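Local structure of putative acetyltransferase Ta0821 (3C26) at residues D46-K51 / Y207-E212; I177-M182 / G214-V219. The protein is a putative acetyltransferase of the GNAT family that probably transfers acyl groups other than amino-acyl groups. All blocks are in the same frame, centred on the assembly; numbering follows the deposited sequence.

Interaction 1 of 2, residues D46-K51 / Y207-E212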
loop_
_atom_site.group_PDB
_atom_site.type_symbol
_atom_site.label_atom_id
_atom_site.label_comp_id
_atom_site.label_asym_id
_atom_site.label_seq_id
_atom_site.Cartn_x
_atom_site.Cartn_y
_atom_site.Cartn_z
ATOM N N ASP A 46 6.068 -3.310 13.183
ATOM C CA ASP A 46 6.939 -4.493 13.298
ATOM C C ASP A 46 8.247 -4.148 13.952
ATOM O O ASP A 46 8.771 -4.924 14.747
ATOM C CB ASP A 46 7.210 -5.197 11.937
ATOM C CG ASP A 46 6.087 -6.162 11.532
ATOM O OD1 ASP A 46 6.145 -7.340 11.928
ATOM O OD2 ASP A 46 5.106 -5.745 10.879
ATOM N N ASP A 47 8.761 -2.975 13.622
ATOM C CA ASP A 47 10.028 -2.523 14.158
ATOM C C ASP A 47 9.865 -2.160 15.624
ATOM O O ASP A 47 10.804 -2.281 16.414
ATOM C CB ASP A 47 10.538 -1.272 13.431
ATOM C CG ASP A 47 10.795 -1.510 11.937
ATOM O OD1 ASP A 47 11.582 -2.391 11.560
ATOM O OD2 ASP A 47 10.167 -0.817 11.156
ATOM N N TYR A 48 8.692 -1.628 15.954
ATOM C CA TYR A 48 8.356 -1.293 17.338
ATOM C C TYR A 48 8.381 -2.575 18.156
ATOM O O TYR A 48 9.070 -2.690 19.141
ATOM C CB TYR A 48 6.953 -0.656 17.488
ATOM C CG TYR A 48 6.554 -0.521 18.971
ATOM C CD1 TYR A 48 7.189 0.389 19.813
ATOM C CD2 TYR A 48 5.563 -1.313 19.527
ATOM C CE1 TYR A 48 6.846 0.508 21.154
ATOM C CE2 TYR A 48 5.203 -1.194 20.852
ATOM C CZ TYR A 48 5.850 -0.300 21.668
ATOM O OH TYR A 48 5.472 -0.192 22.988
ATOM N N VAL A 49 7.550 -3.521 17.772
ATOM C CA VAL A 49 7.435 -4.775 18.529
ATOM C C VAL A 49 8.821 -5.480 18.599
ATOM O O VAL A 49 9.195 -6.088 19.610
ATOM C CB VAL A 49 6.327 -5.699 17.923
ATOM C CG1 VAL A 49 6.312 -7.086 18.669
ATOM C CG2 VAL A 49 4.886 -5.043 17.956
ATOM N N ASP A 50 9.613 -5.369 17.538
ATOM C CA ASP A 50 10.909 -6.036 17.530
ATOM C C ASP A 50 11.738 -5.430 18.670
ATOM O O ASP A 50 12.520 -6.089 19.329
ATOM C CB ASP A 50 11.712 -5.783 16.268
ATOM C CG ASP A 50 11.312 -6.617 15.104
ATOM O OD1 ASP A 50 10.529 -7.592 15.233
ATOM O OD2 ASP A 50 11.874 -6.296 14.044
ATOM N N LYS A 51 11.517 -4.145 18.890
ATOM C CA LYS A 51 12.334 -3.407 19.846
ATOM C C LYS A 51 11.977 -3.711 21.291
ATOM O O LYS A 51 12.836 -3.751 22.147
ATOM C CB LYS A 51 12.218 -1.898 19.548
ATOM C CG LYS A 51 12.819 -0.963 20.589
ATOM C CD LYS A 51 12.575 0.538 20.205
ATOM C CE LYS A 51 11.144 1.017 20.473
ATOM N NZ LYS A 51 10.954 2.424 19.997
ATOM N N TYR A 207 1.833 12.115 20.346
ATOM C CA TYR A 207 2.727 11.180 21.007
ATOM C C TYR A 207 3.868 10.843 20.033
ATOM O O TYR A 207 3.630 10.520 18.880
ATOM C CB TYR A 207 1.980 9.908 21.421
ATOM C CG TYR A 207 2.936 8.915 22.013
ATOM C CD1 TYR A 207 3.294 8.962 23.346
ATOM C CD2 TYR A 207 3.560 7.978 21.199
ATOM C CE1 TYR A 207 4.212 8.051 23.870
ATOM C CE2 TYR A 207 4.480 7.099 21.698
ATOM C CZ TYR A 207 4.813 7.134 23.006
ATOM O OH TYR A 207 5.754 6.211 23.425
ATOM N N PHE A 208 5.102 10.963 20.502
ATOM C CA PHE A 208 6.265 10.644 19.694
ATOM C C PHE A 208 7.200 9.612 20.340
ATOM O O PHE A 208 7.279 9.486 21.552
ATOM C CB PHE A 208 7.059 11.907 19.268
ATOM C CG PHE A 208 7.720 12.614 20.384
ATOM C CD1 PHE A 208 9.006 12.257 20.798
ATOM C CD2 PHE A 208 7.094 13.673 21.003
ATOM C CE1 PHE A 208 9.599 12.899 21.861
ATOM C CE2 PHE A 208 7.686 14.297 22.051
ATOM C CZ PHE A 208 8.963 13.928 22.465
ATOM N N ASP A 209 7.873 8.869 19.460
ATOM C CA ASP A 209 8.811 7.822 19.838
ATOM C C ASP A 209 9.994 7.863 18.879
ATOM O O ASP A 209 9.892 7.528 17.709
ATOM C CB ASP A 209 8.119 6.438 19.810
ATOM C CG ASP A 209 9.016 5.318 20.328
ATOM O OD1 ASP A 209 10.073 5.614 20.866
ATOM O OD2 ASP A 209 8.654 4.130 20.177
ATOM N N ILE A 210 11.086 8.395 19.404
ATOM C CA ILE A 210 12.348 8.514 18.695
ATOM C C ILE A 210 13.065 7.184 18.865
ATOM O O ILE A 210 13.188 6.663 19.989
ATOM C CB ILE A 210 13.232 9.568 19.337
ATOM C CG1 ILE A 210 12.561 10.941 19.249
ATOM C CG2 ILE A 210 14.658 9.525 18.746
ATOM C CD1 ILE A 210 13.366 12.011 19.928
ATOM N N TYR A 211 13.551 6.632 17.761
ATOM C CA TYR A 211 14.235 5.339 17.843
ATOM C C TYR A 211 15.470 5.382 16.980
ATOM O O TYR A 211 15.757 6.421 16.389
ATOM C CB TYR A 211 13.296 4.180 17.458
ATOM C CG TYR A 211 12.713 4.267 16.048
ATOM C CD1 TYR A 211 13.383 3.701 14.970
ATOM C CD2 TYR A 211 11.513 4.892 15.805
ATOM C CE1 TYR A 211 12.890 3.781 13.702
ATOM C CE2 TYR A 211 11.011 5.003 14.513
ATOM C CZ TYR A 211 11.696 4.419 13.476
ATOM O OH TYR A 211 11.230 4.492 12.187
ATOM N N GLU A 212 16.205 4.276 16.954
ATOM C CA GLU A 212 17.424 4.197 16.168
ATOM C C GLU A 212 17.099 4.113 14.702
ATOM O O GLU A 212 16.671 3.079 14.218
ATOM C CB GLU A 212 18.300 2.989 16.572
ATOM C CG GLU A 212 18.742 2.987 17.985
ATOM C CD GLU A 212 19.798 4.014 18.291
ATOM O OE1 GLU A 212 20.541 4.415 17.382
ATOM O OE2 GLU A 212 19.908 4.403 19.458
HETATM O O HOH W 1 11.607 2.022 10.807
HETATM O O HOH W 2 12.988 4.091 20.760
#

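Interaction 2 of 2, residues I177-M182 / G214-V219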
loop_
_atom_site.group_PDB
_atom_site.type_symbol
_atom_site.label_atom_id
_atom_site.label_comp_id
_atom_site.label_asym_id
_atom_site.label_seq_id
_atom_site.Cartn_x
_atom_site.Cartn_y
_atom_site.Cartn_z
ATOM N N ILE A 177 -1.289 6.179 22.555
ATOM C CA ILE A 177 -0.108 6.500 23.290
ATOM C C ILE A 177 0.762 5.249 23.420
ATOM O O ILE A 177 0.311 4.204 23.895
ATOM C CB ILE A 177 -0.435 7.052 24.647
ATOM C CG1 ILE A 177 -1.263 8.344 24.500
ATOM C CG2 ILE A 177 0.827 7.378 25.427
ATOM C CD1 ILE A 177 -1.443 9.070 25.811
ATOM N N ASP A 178 2.006 5.363 22.998
ATOM C CA ASP A 178 2.921 4.201 23.058
ATOM C C ASP A 178 2.233 2.929 22.580
ATOM O O ASP A 178 2.216 1.906 23.264
ATOM C CB ASP A 178 3.447 4.001 24.473
ATOM C CG ASP A 178 4.496 2.875 24.579
ATOM O OD1 ASP A 178 5.221 2.634 23.627
ATOM O OD2 ASP A 178 4.612 2.253 25.650
ATOM N N TRP A 179 1.613 3.034 21.408
ATOM C CA TRP A 179 0.959 1.911 20.685
ATOM C C TRP A 179 -0.229 1.251 21.376
ATOM O O TRP A 179 -0.622 0.120 21.060
ATOM C CB TRP A 179 1.975 0.835 20.268
ATOM C CG TRP A 179 2.972 1.326 19.294
ATOM C CD1 TRP A 179 4.159 1.960 19.597
ATOM C CD2 TRP A 179 2.899 1.293 17.856
ATOM N NE1 TRP A 179 4.792 2.311 18.453
ATOM C CE2 TRP A 179 4.074 1.891 17.370
ATOM C CE3 TRP A 179 1.951 0.830 16.941
ATOM C CZ2 TRP A 179 4.340 2.038 16.007
ATOM C CZ3 TRP A 179 2.231 0.965 15.580
ATOM C CH2 TRP A 179 3.408 1.577 15.139
ATOM N N LYS A 180 -0.773 1.994 22.316
ATOM C CA LYS A 180 -1.940 1.623 23.078
ATOM C C LYS A 180 -3.008 2.699 22.847
ATOM O O LYS A 180 -2.743 3.880 22.957
ATOM C CB LYS A 180 -1.566 1.503 24.567
ATOM C CG LYS A 180 -0.553 0.416 24.884
ATOM C CD LYS A 180 0.023 0.515 26.310
ATOM C CE LYS A 180 1.215 1.433 26.356
ATOM N NZ LYS A 180 1.819 1.698 27.749
ATOM N N TYR A 181 -4.213 2.266 22.484
ATOM C CA TYR A 181 -5.343 3.177 22.340
ATOM C C TYR A 181 -6.119 3.191 23.670
ATOM O O TYR A 181 -6.772 2.221 24.057
ATOM C CB TYR A 181 -6.246 2.783 21.147
ATOM C CG TYR A 181 -7.174 3.895 20.698
ATOM C CD1 TYR A 181 -6.680 4.993 19.965
ATOM C CD2 TYR A 181 -8.533 3.854 20.971
ATOM C CE1 TYR A 181 -7.502 5.990 19.527
ATOM C CE2 TYR A 181 -9.346 4.877 20.561
ATOM C CZ TYR A 181 -8.835 5.945 19.854
ATOM O OH TYR A 181 -9.691 6.946 19.446
HETATM N N MSE A 182 -6.062 4.327 24.333
HETATM C CA MSE A 182 -6.596 4.469 25.677
HETATM C C MSE A 182 -7.408 5.737 25.839
HETATM O O MSE A 182 -7.159 6.738 25.187
HETATM C CB MSE A 182 -5.420 4.504 26.680
HETATM C CG MSE A 182 -4.494 5.692 26.515
HETATM SE SE MSE A 182 -2.943 5.778 27.769
HETATM C CE MSE A 182 -1.807 4.426 26.994
ATOM N N GLY A 214 14.976 6.469 13.122
ATOM C CA GLY A 214 13.792 7.286 12.817
ATOM C C GLY A 214 12.962 7.714 13.993
ATOM O O GLY A 214 13.399 7.646 15.134
ATOM N N ILE A 215 11.739 8.162 13.674
ATOM C CA ILE A 215 10.800 8.687 14.658
ATOM C C ILE A 215 9.400 8.453 14.183
ATOM O O ILE A 215 9.088 8.620 13.003
ATOM C CB ILE A 215 10.951 10.233 14.896
ATOM C CG1 ILE A 215 12.402 10.626 15.167
ATOM C CG2 ILE A 215 10.059 10.725 16.049
ATOM C CD1 ILE A 215 12.672 12.130 15.036
ATOM N N ASP A 216 8.581 7.953 15.102
ATOM C CA ASP A 216 7.169 7.792 14.862
ATOM C C ASP A 216 6.423 8.864 15.663
ATOM O O ASP A 216 6.770 9.127 16.814
ATOM C CB ASP A 216 6.669 6.401 15.354
ATOM C CG ASP A 216 7.269 5.206 14.589
ATOM O OD1 ASP A 216 7.487 5.268 13.370
ATOM O OD2 ASP A 216 7.501 4.163 15.224
ATOM N N LEU A 217 5.427 9.480 15.021
ATOM C CA LEU A 217 4.553 10.463 15.622
ATOM C C LEU A 217 3.118 10.088 15.405
ATOM O O LEU A 217 2.695 9.846 14.286
ATOM C CB LEU A 217 4.829 11.904 15.080
ATOM C CG LEU A 217 6.322 12.317 15.200
ATOM C CD1 LEU A 217 7.112 12.025 13.922
ATOM C CD2 LEU A 217 6.444 13.807 15.569
ATOM N N PHE A 218 2.378 10.008 16.494
ATOM C CA PHE A 218 0.958 9.742 16.463
ATOM C C PHE A 218 0.176 11.027 16.717
ATOM O O PHE A 218 0.126 11.561 17.828
ATOM C CB PHE A 218 0.575 8.719 17.511
ATOM C CG PHE A 218 0.971 7.357 17.181
ATOM C CD1 PHE A 218 2.300 6.966 17.241
ATOM C CD2 PHE A 218 0.021 6.444 16.739
ATOM C CE1 PHE A 218 2.662 5.680 16.923
ATOM C CE2 PHE A 218 0.384 5.122 16.430
ATOM C CZ PHE A 218 1.690 4.755 16.500
ATOM N N VAL A 219 -0.465 11.512 15.674
ATOM C CA VAL A 219 -1.183 12.780 15.761
ATOM C C VAL A 219 -2.607 12.492 16.130
ATOM O O VAL A 219 -3.432 12.136 15.297
ATOM C CB VAL A 219 -1.095 13.560 14.475
ATOM C CG1 VAL A 219 -1.732 14.984 14.629
ATOM C CG2 VAL A 219 0.359 13.665 14.092
HETATM O O HOH W 3 7.490 3.633 17.977
#

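Interaction 1 of 2, residues D46-K51 / Y207-E212
K51, on helix 45-58, and D209, on strand 204-211, face each other from opposite directions and form the one direct polar link between the two segments. The ammonium group donates to the carboxylate, with K51 NZ 2.9 Å from D209 OD2, in a hydrogen bond that is also a salt bridge. It arrives on the syn side of that oxygen, 26° out of the carboxylate plane. The lysine chain is extended except for a bend about CG-CD (chi3 76°), which brings NZ to the acid and to 3.9 Å from Y211 CB.

Two waters add indirect links. One accepts from K51 NZ at 2.7 Å and donates to I210 O, tying the same ammonium group to the strand backbone. The other joins D47 OD2 to Y211 OH, at 2.9 Å from the hydroxyl, so that the tyrosine end is coupled to the helix through solvent.

Van der Waals contact is slight: Y48 CD1 lies 4.0 Å from D209 OD2, the ring and carboxylate planes standing nearly perpendicular.

This partly buried, hydrated salt bridge joins a helix of the GNAT region to a strand from later in the chain. Their axes stay 11.4 Å apart at an angle of 70°, a separation bridged by the extended lysine and the two waters. Y48 also stacks on W179 and touches W56 of its own helix, while Y211 packs on D216 of strand 214-221.

Interaction 2 of 2, residues I177-M182 / G214-V219
The edge of the F218 ring points into a face of the W179 indole, a T-shaped pair with planes at 80° and centroids, taken over the six-membered ring of the indole, 5.0 Å apart. F218 CZ does the touching. It stands 3.6 Å above the indole plane, over its centre, and comes within 3.8 Å of W179 CE2. W179 belongs to the type I' turn from I177 to K180 that joins strands 174-177 and 180-183; with CG anti to the carbonyl carbon (chi1 -64°), its indole extends from the turn toward strand 214-221.

This aromatic part is closely fitted, and further rings pack against it: Y242 stacks on F218 while also meeting W179 edge to face, and F176 meets the F218 ring. The D216 side is looser and hydrated. There the carboxylate lies at the indole edge, its plane turned 83° from the ring, with D216 OD2 3.9 Å from W179 CZ2. A water in the indole plane bridges the two, accepting from W179 NE1 at 3.0 Å and donating to D216 OD2 at 2.8 Å, while D216 OD1 is bonded to T44. A leucine in place of W179 would probably leave the edge of F218 without its aromatic face and the bridging water without its N-H donor.

The contact thus combines edge-to-face aromatic packing with a water-mediated link: the indole N-H is satisfied within a buried setting, and the acid, gripped through both oxygens, is probably held in a fixed orientation.

Overall arrangement
Interactions 1 and 2 meet through two neighbouring antiparallel strands, 204-211 and 214-221, whose backbones pair at Y207 with F218 and at D209 with D216. Each strand receives a different partner: helix 45-58 in interaction 1, and the turn at 177-180 in interaction 2. Strand 204-211 also touches that turn, Y207 CE2 lying 3.3 Å from D178 N. Interaction 1 is only partly buried and relies on charge and bridging waters across a wide separation. Interaction 2 is buried and mainly aromatic, with a single water linking its polar atoms. The chemistry therefore changes from ionic to aromatic between contacts whose centres are about 9 Å apart.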